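PDB 6CXT: butyryl-CoA dehydrogenase from Marinomonas mediterranea, which is a flavoprotein of the acyl-CoA dehydrogenase family, built from helical N- and C-terminal domains around a middle beta domain, and binds flavin-adenine dinucleotide. Local coordinates for residues N123-A128 / V167-T172; V149-K154 / F213-T218; A163-V168 / A183-R188. All blocks are in the same frame, centred on the assembly; numbering follows the deposited sequence.

All three contacts belong to the middle beta domain. Contacts 1 and 3 are buried and share strand 165-171, which pairs in parallel with 121-124 on one side and antiparallel with 181-187 on the other. Contact 2 lies in a second, antiparallel sheet; its inner face is buried and its outer face, with F213 and T218, largely exposed. L150 and F214 of contact 2 pack on V168 and V186 of contact 3, and K154 reaches E127 of contact 1. The chemistry follows place: contact 1 offers backbone polar groups to the flavin, contact 2 adds a bulge and a water bridge at the surface, and contact 3 combines apolar packing with an arginine bonded to backbone carbonyls.

Contact 1: N123-A128 / V167-T172; sequences NAISEA and VVYATT. With FAD (flavin-adenine dinucleotide), chain D.
Y169 has CG anti to its own carbonyl carbon (chi1 -68°), which places the ring alongside the end of strand 121-124. N123 has CG anti to the backbone N (chi1 -179°) and sends its amide to the same ring. There N123 ND2 comes 3.5 Å from Y169 CE1, at the ring edge and close to the ring plane, with the amide plane turned 88° from the ring. An amide suits this position because its two ends do different work: ND2 rests by the aromatic rim, while OD1 accepts a hydrogen bond from a nitrogen of the bound FK4. I125 meets the tyrosine nearer its root, with I125 CG1 3.8 Å from Y169 CB and the CD1 methyl close by. Its other branch turns to the cofactor, I125 CG2 lying 3.3 Å from FAD O2.

Two backbone bonds join the parallel strands: A124 N gives its hydrogen to V167 O at 2.8 Å, and Y169 N gives a longer bond to A124 O at 3.3 Å. At the end of the strand and just past it, the backbone binds the flavin. N123 O, still in the strand, accepts from FAD N3 at 2.9 Å. Past it, I125 N donates to FAD O2 at 2.9 Å, and S126 N reaches the same oxygen at 2.9 Å, so two amides grip one carbonyl. Such donors would be expected to draw electron density toward that end of the flavin ring.

Helix 231-245 covers one side, where F235 touches N123 and I125 and packs edge-to-face with Y169. Helix 81-101 brings A93 and C94 against N123, and the face carrying A124 and V168 rests on strand 147-158.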
loop_
_atom_site.group_PDB
_atom_site.type_symbol
_atom_site.label_atom_id
_atom_site.label_comp_id
_atom_site.label_asym_id
_atom_site.label_seq_id
_atom_site.Cartn_x
_atom_site.Cartn_y
_atom_site.Cartn_z
ATOM N N ASN B 123 5.625 -6.097 33.829
ATOM C CA ASN B 123 6.939 -6.047 33.225
ATOM C C ASN B 123 7.403 -4.577 33.152
ATOM O O ASN B 123 6.694 -3.762 32.628
ATOM C CB ASN B 123 6.832 -6.667 31.834
ATOM C CG ASN B 123 8.130 -6.700 31.099
ATOM O OD1 ASN B 123 8.173 -6.432 29.910
ATOM N ND2 ASN B 123 9.161 -7.064 31.772
ATOM N N ALA B 124 8.607 -4.253 33.612
ATOM C CA ALA B 124 9.012 -2.863 33.648
ATOM C C ALA B 124 10.420 -2.636 33.124
ATOM O O ALA B 124 11.415 -2.836 33.850
ATOM C CB ALA B 124 8.852 -2.280 35.067
ATOM N N ILE B 125 10.519 -2.189 31.867
ATOM C CA ILE B 125 11.846 -1.896 31.295
ATOM C C ILE B 125 11.907 -0.485 30.722
ATOM O O ILE B 125 12.896 0.214 30.971
ATOM C CB ILE B 125 12.322 -3.021 30.295
ATOM C CG1 ILE B 125 13.752 -2.729 29.830
ATOM C CG2 ILE B 125 11.395 -3.092 29.045
ATOM C CD1 ILE B 125 14.472 -3.838 29.128
ATOM N N SER B 126 10.841 -0.025 30.011
ATOM C CA SER B 126 10.878 1.267 29.288
ATOM C C SER B 126 11.066 2.435 30.279
ATOM O O SER B 126 10.541 2.359 31.395
ATOM C CB SER B 126 9.573 1.477 28.462
ATOM O OG SER B 126 9.423 0.332 27.601
ATOM N N GLU B 127 11.796 3.475 29.889
ATOM C CA GLU B 127 11.955 4.627 30.754
ATOM C C GLU B 127 11.667 5.859 30.000
ATOM O O GLU B 127 11.394 5.773 28.802
ATOM C CB GLU B 127 13.426 4.710 31.281
ATOM C CG GLU B 127 13.793 3.446 32.032
ATOM C CD GLU B 127 15.286 3.327 32.396
ATOM O OE1 GLU B 127 16.110 4.050 31.802
ATOM O OE2 GLU B 127 15.586 2.443 33.241
ATOM N N ALA B 128 11.833 7.006 30.655
ATOM C CA ALA B 128 11.698 8.311 29.972
ATOM C C ALA B 128 12.580 8.400 28.708
ATOM O O ALA B 128 12.136 8.932 27.688
ATOM C CB ALA B 128 11.988 9.477 30.908
ATOM N N VAL B 167 8.641 -7.097 37.290
ATOM C CA VAL B 167 9.942 -7.620 36.772
ATOM C C VAL B 167 10.655 -6.402 36.218
ATOM O O VAL B 167 10.215 -5.804 35.229
ATOM C CB VAL B 167 9.713 -8.732 35.721
ATOM C CG1 VAL B 167 11.024 -9.252 35.171
ATOM C CG2 VAL B 167 8.886 -9.841 36.314
ATOM N N VAL B 168 11.763 -6.011 36.838
ATOM C CA VAL B 168 12.368 -4.706 36.607
ATOM C C VAL B 168 13.755 -4.989 36.059
ATOM O O VAL B 168 14.417 -5.904 36.548
ATOM C CB VAL B 168 12.480 -3.937 37.927
ATOM C CG1 VAL B 168 13.179 -2.593 37.763
ATOM C CG2 VAL B 168 11.093 -3.754 38.512
ATOM N N TYR B 169 14.155 -4.226 35.035
ATOM C CA TYR B 169 15.436 -4.409 34.369
ATOM C C TYR B 169 16.229 -3.166 34.710
ATOM O O TYR B 169 15.743 -2.041 34.543
ATOM C CB TYR B 169 15.240 -4.634 32.803
ATOM C CG TYR B 169 14.578 -5.956 32.515
ATOM C CD1 TYR B 169 13.178 -6.086 32.497
ATOM C CD2 TYR B 169 15.327 -7.067 32.232
ATOM C CE1 TYR B 169 12.581 -7.311 32.287
ATOM C CE2 TYR B 169 14.733 -8.296 31.989
ATOM C CZ TYR B 169 13.366 -8.405 32.002
ATOM O OH TYR B 169 12.807 -9.629 31.764
ATOM N N ALA B 170 17.451 -3.350 35.254
ATOM C CA ALA B 170 18.188 -2.231 35.853
ATOM C C ALA B 170 19.677 -2.343 35.466
ATOM O O ALA B 170 20.132 -3.435 35.221
ATOM C CB ALA B 170 18.034 -2.226 37.383
ATOM N N THR B 171 20.381 -1.224 35.393
ATOM C CA THR B 171 21.833 -1.293 35.121
ATOM C C THR B 171 22.595 -1.658 36.419
ATOM O O THR B 171 22.525 -0.907 37.409
ATOM C CB THR B 171 22.318 0.036 34.577
ATOM O OG1 THR B 171 21.564 0.318 33.389
ATOM C CG2 THR B 171 23.839 -0.045 34.189
ATOM N N THR B 172 23.269 -2.804 36.398
ATOM C CA THR B 172 24.210 -3.159 37.455
ATOM C C THR B 172 25.694 -2.799 37.199
ATOM O O THR B 172 26.472 -2.687 38.176
ATOM C CB THR B 172 24.067 -4.603 37.887
ATOM O OG1 THR B 172 24.013 -5.456 36.738
ATOM C CG2 THR B 172 22.796 -4.779 38.749
HETATM P PA FAD D . 10.628 5.495 20.660
HETATM O O1A FAD D . 11.544 4.322 20.952
HETATM O O2A FAD D . 10.889 6.926 21.100
HETATM O O5B FAD D . 10.292 5.459 19.068
HETATM C C5B FAD D . 9.616 6.546 18.395
HETATM C C4B FAD D . 9.692 6.196 16.894
HETATM O O4B FAD D . 11.078 6.061 16.492
HETATM C C3B FAD D . 9.003 4.867 16.604
HETATM O O3B FAD D . 8.453 5.033 15.291
HETATM C C2B FAD D . 10.192 3.886 16.505
HETATM O O2B FAD D . 9.903 2.685 15.745
HETATM C C1B FAD D . 11.304 4.794 15.898
HETATM N N9A FAD D . 12.622 4.199 16.206
HETATM C C8A FAD D . 13.248 4.153 17.412
HETATM N N7A FAD D . 14.411 3.417 17.308
HETATM C C5A FAD D . 14.514 2.975 16.023
HETATM C C6A FAD D . 15.467 2.174 15.212
HETATM N N6A FAD D . 16.602 1.616 15.764
HETATM N N1A FAD D . 15.157 1.974 13.895
HETATM C C2A FAD D . 14.025 2.479 13.297
HETATM N N3A FAD D . 13.140 3.235 13.986
HETATM C C4A FAD D . 13.318 3.502 15.309
HETATM N N1 FAD D . 6.988 -1.038 28.271
HETATM C C2 FAD D . 7.299 -1.824 29.364
HETATM O O2 FAD D . 8.492 -1.760 29.770
HETATM N N3 FAD D . 6.398 -2.623 30.005
HETATM C C4 FAD D . 5.103 -2.646 29.631
HETATM O O4 FAD D . 4.304 -3.367 30.230
HETATM C C4X FAD D . 4.679 -1.807 28.458
HETATM N N5 FAD D . 3.399 -1.739 28.026
HETATM C C5X FAD D . 3.004 -0.927 27.006
HETATM C C6 FAD D . 1.631 -0.926 26.639
HETATM C C7 FAD D . 1.199 -0.076 25.599
HETATM C C7M FAD D . -0.266 -0.054 25.242
HETATM C C8 FAD D . 2.158 0.792 24.897
HETATM C C8M FAD D . 1.707 1.679 23.785
HETATM C C9 FAD D . 3.529 0.773 25.234
HETATM C C9A FAD D . 3.971 -0.075 26.275
HETATM N N10 FAD D . 5.341 -0.116 26.688
HETATM C C10 FAD D . 5.707 -0.975 27.782
HETATM C "C1'" FAD D . 6.354 0.714 26.053
HETATM C "C2'" FAD D . 6.679 0.135 24.655
HETATM O "O2'" FAD D . 7.418 -1.098 24.697
HETATM C "C3'" FAD D . 7.354 1.223 23.836
HETATM O "O3'" FAD D . 6.361 2.247 23.622
HETATM C "C4'" FAD D . 8.077 0.815 22.540
HETATM O "O4'" FAD D . 9.252 -0.000 22.851
HETATM C "C5'" FAD D . 8.539 2.047 21.750
HETATM O "O5'" FAD D . 9.264 2.901 22.643
HETATM P P FAD D . 8.901 4.431 22.701
HETATM O O1P FAD D . 9.845 5.146 23.672
HETATM O O2P FAD D . 7.427 4.676 22.962
HETATM O O3P FAD D . 9.193 5.055 21.252
#

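Contact 2: V149-K154 / F213-T218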
loop_
_atom_site.group_PDB
_atom_site.type_symbol
_atom_site.label_atom_id
_atom_site.label_comp_id
_atom_site.label_asym_id
_atom_site.label_seq_id
_atom_site.Cartn_x
_atom_site.Cartn_y
_atom_site.Cartn_z
ATOM N N VAL B 149 19.901 -2.348 45.971
ATOM C CA VAL B 149 19.144 -1.127 46.091
ATOM C C VAL B 149 18.846 -0.652 44.657
ATOM O O VAL B 149 19.779 -0.360 43.869
ATOM C CB VAL B 149 19.948 -0.081 46.888
ATOM C CG1 VAL B 149 19.262 1.278 46.970
ATOM C CG2 VAL B 149 20.216 -0.632 48.308
ATOM N N LEU B 150 17.548 -0.496 44.372
ATOM C CA LEU B 150 17.063 -0.160 43.014
ATOM C C LEU B 150 16.578 1.268 43.004
ATOM O O LEU B 150 15.857 1.715 43.929
ATOM C CB LEU B 150 15.953 -1.118 42.597
ATOM C CG LEU B 150 16.365 -2.390 41.852
ATOM C CD1 LEU B 150 17.096 -3.425 42.723
ATOM C CD2 LEU B 150 15.147 -3.021 41.186
ATOM N N ASN B 151 17.001 2.002 41.981
ATOM C CA ASN B 151 16.649 3.351 41.881
ATOM C C ASN B 151 16.324 3.742 40.432
ATOM O O ASN B 151 17.193 3.645 39.577
ATOM C CB ASN B 151 17.806 4.183 42.380
ATOM C CG ASN B 151 17.353 5.486 42.936
ATOM O OD1 ASN B 151 16.712 5.549 43.993
ATOM N ND2 ASN B 151 17.656 6.553 42.211
ATOM N N GLY B 152 15.104 4.225 40.167
ATOM C CA GLY B 152 14.825 4.801 38.813
ATOM C C GLY B 152 13.321 4.790 38.530
ATOM O O GLY B 152 12.542 4.218 39.306
ATOM N N GLY B 153 12.926 5.443 37.431
ATOM C CA GLY B 153 11.492 5.469 36.958
ATOM C C GLY B 153 11.294 4.549 35.733
ATOM O O GLY B 153 12.193 4.413 34.897
ATOM N N LYS B 154 10.155 3.873 35.670
ATOM C CA LYS B 154 9.814 3.037 34.546
ATOM C C LYS B 154 8.534 3.695 33.987
ATOM O O LYS B 154 7.633 4.057 34.761
ATOM C CB LYS B 154 9.632 1.566 34.971
ATOM C CG LYS B 154 10.945 0.837 35.348
ATOM C CD LYS B 154 12.051 0.981 34.278
ATOM C CE LYS B 154 13.161 -0.061 34.462
ATOM N NZ LYS B 154 14.204 0.120 33.392
ATOM N N PHE B 213 7.786 4.488 39.879
ATOM C CA PHE B 213 9.102 5.012 40.342
ATOM C C PHE B 213 9.646 4.112 41.480
ATOM O O PHE B 213 8.877 3.625 42.326
ATOM C CB PHE B 213 9.047 6.509 40.735
ATOM C CG PHE B 213 10.429 7.141 40.836
ATOM C CD1 PHE B 213 11.076 7.672 39.691
ATOM C CD2 PHE B 213 11.157 7.160 42.078
ATOM C CE1 PHE B 213 12.376 8.220 39.782
ATOM C CE2 PHE B 213 12.461 7.707 42.151
ATOM C CZ PHE B 213 13.064 8.229 41.009
ATOM N N PHE B 214 10.950 3.855 41.442
ATOM C CA PHE B 214 11.614 3.023 42.454
ATOM C C PHE B 214 12.597 3.957 43.122
ATOM O O PHE B 214 13.587 4.403 42.510
ATOM C CB PHE B 214 12.284 1.832 41.794
ATOM C CG PHE B 214 11.319 0.902 41.111
ATOM C CD1 PHE B 214 10.657 -0.111 41.814
ATOM C CD2 PHE B 214 11.058 1.045 39.729
ATOM C CE1 PHE B 214 9.767 -0.994 41.205
ATOM C CE2 PHE B 214 10.154 0.161 39.103
ATOM C CZ PHE B 214 9.505 -0.849 39.821
ATOM N N ASP B 215 12.252 4.361 44.335
ATOM C CA ASP B 215 13.061 5.319 45.100
ATOM C C ASP B 215 13.804 4.516 46.169
ATOM O O ASP B 215 13.215 4.186 47.228
ATOM C CB ASP B 215 12.141 6.378 45.731
ATOM C CG ASP B 215 12.871 7.341 46.671
ATOM O OD1 ASP B 215 14.097 7.444 46.653
ATOM O OD2 ASP B 215 12.180 8.042 47.429
ATOM N N ASN B 216 15.062 4.167 45.872
ATOM C CA ASN B 216 15.903 3.392 46.818
ATOM C C ASN B 216 15.174 2.215 47.391
ATOM O O ASN B 216 14.954 2.113 48.601
ATOM C CB ASN B 216 16.471 4.318 47.925
ATOM C CG ASN B 216 17.564 5.258 47.380
ATOM O OD1 ASN B 216 18.509 4.828 46.692
ATOM N ND2 ASN B 216 17.430 6.544 47.662
ATOM N N CYS B 217 14.753 1.322 46.510
ATOM C CA CYS B 217 14.023 0.149 46.901
ATOM C C CYS B 217 15.076 -0.879 47.208
ATOM O O CYS B 217 15.911 -1.186 46.336
ATOM C CB CYS B 217 13.136 -0.359 45.733
ATOM S SG CYS B 217 11.747 0.759 45.505
ATOM N N THR B 218 14.997 -1.450 48.415
ATOM C CA THR B 218 15.875 -2.535 48.825
ATOM C C THR B 218 15.264 -3.862 48.675
ATOM O O THR B 218 14.209 -4.170 49.258
ATOM C CB THR B 218 16.357 -2.268 50.290
ATOM O OG1 THR B 218 17.081 -1.046 50.232
ATOM C CG2 THR B 218 17.246 -3.398 50.781
HETATM O O HOH W 1 15.763 7.973 44.728
#
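A G1 beta bulge interrupts the antiparallel pairing of strands 147-158 and 209-220: N216 and C217 both face L150, and the register shifts by one residue before G152 meets F214. N216 occupies the bulge with positive backbone angles (phi 47°, psi 60°), a left-handed conformation that asparagine tolerates better than most residues with a side chain. At the bulge itself L150 N bonds to C217 O at 2.6 Å, answered by C217 N to L150 O. Beyond it, G152 and F214 exchange a second pair of bonds, with F214 N 2.7 Å from G152 O.

The backbone N-H of N216 has a poor angle to L150 O, and N151 supplies its acceptor instead: N216 N donates to N151 OD1 at 2.9 Å, in the plane of the side-chain carbonyl. A water also donates to N151 OD1 at 2.7 Å and, with its other hydrogen, to D215 OD1 at 2.6 Å.

The two glycines answer different needs. G152 has a phi of 158°, where a beta-carbon would press on the preceding carbonyl, and G153 accepts the ring of F213, whose CD1 lies 3.5 Å from G153 CA while one ring face covers the G152 carbonyl. F214 points to the buried face with L150 and C217, where an aromatic ring suits packing on V186 of strand 181-187. K154 CG touches the edge of this ring, 3.9 Å from F214 CE2, before the lysine runs on to its salt bridge with E127.

Two donors thus hold N151 OD1, which probably restrains the rotation of the amide. The bulge's backbone N-H is satisfied by a side chain at the strand surface, and the carboxylate of D215 is tied in through water.

Contact 3: A163-V168 / A183-R188; sequences ADYYVV and AFVVPR
R188 folds its side chain back over the start of segment 163-168, and each carbon finds a neighbour. R188 CB lies 3.3 Å from A163 O, and CG, set anti to the backbone N (chi1 -176°), passes by the same oxygen. A bend at chi2 (54°) then carries the chain to the edge of the Y166 ring, R188 CD lying 3.7 Å from Y166 CE2. At the tip, R188 NH1 donates to a lone pair of A163 O at 2.7 Å, the acceptor lying near the guanidinium plane. Y166 OH, itself bonded to G160 O, sits over one guanidinium face, toward its rim, with ring and guanidinium planes 49° apart. A long chain ending in a flat guanidinium suits this place, since NH1 can bond to two backbone carbonyls, of A163 and S161.

At the arginine's root, R188 N bonds to D164 O at 2.9 Å. Farther along, Y166 with V186 and V168 with F184 form hydrogen-bonded antiparallel pairs. On the face toward the second sheet, which also carries Y166 and F184, the branched V168 and V186 meet, V168 CG2 3.7 Å from V186 CG2. On the other face Y165 CD1 lies 3.9 Å from V185 CG1, where both residues pack against helix 104-114. This is a beta hairpin of strands 165-171 and 181-187, part of the two packed sheets that make the middle domain of acyl-CoA dehydrogenases.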
loop_
_atom_site.group_PDB
_atom_site.type_symbol
_atom_site.label_atom_id
_atom_site.label_comp_id
_atom_site.label_asym_id
_atom_site.label_seq_id
_atom_site.Cartn_x
_atom_site.Cartn_y
_atom_site.Cartn_z
ATOM N N ALA B 163 -0.245 -4.343 39.978
ATOM C CA ALA B 163 0.833 -5.333 40.079
ATOM C C ALA B 163 1.139 -5.633 41.566
ATOM O O ALA B 163 1.280 -4.697 42.392
ATOM C CB ALA B 163 2.103 -4.818 39.389
ATOM N N ASP B 164 1.293 -6.925 41.832
ATOM C CA ASP B 164 1.830 -7.451 43.092
ATOM C C ASP B 164 3.337 -7.627 43.020
ATOM O O ASP B 164 3.995 -7.627 44.060
ATOM C CB ASP B 164 1.147 -8.752 43.455
ATOM C CG ASP B 164 -0.306 -8.546 43.713
ATOM O OD1 ASP B 164 -0.635 -7.754 44.616
ATOM O OD2 ASP B 164 -1.139 -9.105 42.972
ATOM N N TYR B 165 3.882 -7.732 41.807
ATOM C CA TYR B 165 5.305 -7.796 41.541
ATOM C C TYR B 165 5.642 -7.090 40.243
ATOM O O TYR B 165 4.832 -7.122 39.324
ATOM C CB TYR B 165 5.714 -9.222 41.296
ATOM C CG TYR B 165 5.364 -10.155 42.423
ATOM C CD1 TYR B 165 6.172 -10.218 43.601
ATOM C CD2 TYR B 165 4.272 -10.978 42.320
ATOM C CE1 TYR B 165 5.847 -11.084 44.629
ATOM C CE2 TYR B 165 3.948 -11.857 43.339
ATOM C CZ TYR B 165 4.742 -11.909 44.481
ATOM O OH TYR B 165 4.371 -12.819 45.447
ATOM N N TYR B 166 6.798 -6.447 40.197
ATOM C CA TYR B 166 7.375 -5.881 38.969
ATOM C C TYR B 166 8.574 -6.676 38.561
ATOM O O TYR B 166 9.440 -6.955 39.393
ATOM C CB TYR B 166 7.800 -4.463 39.177
ATOM C CG TYR B 166 6.639 -3.628 39.578
ATOM C CD1 TYR B 166 5.718 -3.149 38.608
ATOM C CD2 TYR B 166 6.406 -3.332 40.932
ATOM C CE1 TYR B 166 4.614 -2.361 38.981
ATOM C CE2 TYR B 166 5.283 -2.560 41.316
ATOM C CZ TYR B 166 4.405 -2.070 40.343
ATOM O OH TYR B 166 3.295 -1.358 40.756
ATOM N N VAL B 167 8.641 -7.097 37.290
ATOM C CA VAL B 167 9.942 -7.620 36.772
ATOM C C VAL B 167 10.655 -6.402 36.218
ATOM O O VAL B 167 10.215 -5.804 35.229
ATOM C CB VAL B 167 9.713 -8.732 35.721
ATOM C CG1 VAL B 167 11.024 -9.252 35.171
ATOM C CG2 VAL B 167 8.886 -9.841 36.314
ATOM N N VAL B 168 11.763 -6.011 36.838
ATOM C CA VAL B 168 12.368 -4.706 36.607
ATOM C C VAL B 168 13.755 -4.989 36.059
ATOM O O VAL B 168 14.417 -5.904 36.548
ATOM C CB VAL B 168 12.480 -3.937 37.927
ATOM C CG1 VAL B 168 13.179 -2.593 37.763
ATOM C CG2 VAL B 168 11.093 -3.754 38.512
ATOM N N ALA B 183 17.966 -8.503 35.814
ATOM C CA ALA B 183 16.541 -8.610 36.038
ATOM C C ALA B 183 16.241 -8.931 37.492
ATOM O O ALA B 183 16.897 -9.809 38.093
ATOM C CB ALA B 183 15.957 -9.691 35.149
ATOM N N PHE B 184 15.218 -8.271 38.033
ATOM C CA PHE B 184 14.807 -8.472 39.438
ATOM C C PHE B 184 13.286 -8.562 39.509
ATOM O O PHE B 184 12.592 -7.872 38.755
ATOM C CB PHE B 184 15.189 -7.216 40.245
ATOM C CG PHE B 184 16.667 -6.964 40.319
ATOM C CD1 PHE B 184 17.458 -7.606 41.301
ATOM C CD2 PHE B 184 17.275 -6.065 39.440
ATOM C CE1 PHE B 184 18.820 -7.345 41.379
ATOM C CE2 PHE B 184 18.647 -5.804 39.505
ATOM C CZ PHE B 184 19.419 -6.440 40.499
ATOM N N VAL B 185 12.778 -9.399 40.390
ATOM C CA VAL B 185 11.357 -9.398 40.741
ATOM C C VAL B 185 11.228 -8.516 41.970
ATOM O O VAL B 185 11.866 -8.796 42.998
ATOM C CB VAL B 185 10.867 -10.806 41.086
ATOM C CG1 VAL B 185 9.416 -10.775 41.582
ATOM C CG2 VAL B 185 10.992 -11.731 39.885
ATOM N N VAL B 186 10.455 -7.436 41.874
ATOM C CA VAL B 186 10.362 -6.437 42.935
ATOM C C VAL B 186 8.936 -6.515 43.505
ATOM O O VAL B 186 7.981 -6.131 42.813
ATOM C CB VAL B 186 10.690 -5.034 42.437
ATOM C CG1 VAL B 186 10.584 -3.991 43.558
ATOM C CG2 VAL B 186 12.073 -5.003 41.800
ATOM N N PRO B 187 8.775 -6.993 44.727
ATOM C CA PRO B 187 7.425 -7.021 45.275
ATOM C C PRO B 187 6.839 -5.613 45.445
ATOM O O PRO B 187 7.532 -4.690 45.745
ATOM C CB PRO B 187 7.592 -7.749 46.610
ATOM C CG PRO B 187 8.900 -8.427 46.525
ATOM C CD PRO B 187 9.752 -7.597 45.626
ATOM N N ARG B 188 5.548 -5.485 45.206
ATOM C CA ARG B 188 4.823 -4.238 45.331
ATOM C C ARG B 188 4.972 -3.588 46.721
ATOM O O ARG B 188 5.079 -2.437 46.787
ATOM C CB ARG B 188 3.348 -4.444 45.000
ATOM C CG ARG B 188 2.471 -3.212 44.994
ATOM C CD ARG B 188 2.948 -2.090 44.117
ATOM N NE ARG B 188 1.997 -1.012 43.994
ATOM C CZ ARG B 188 0.915 -1.040 43.247
ATOM N NH1 ARG B 188 0.614 -2.106 42.561
ATOM N NH2 ARG B 188 0.131 0.008 43.209
#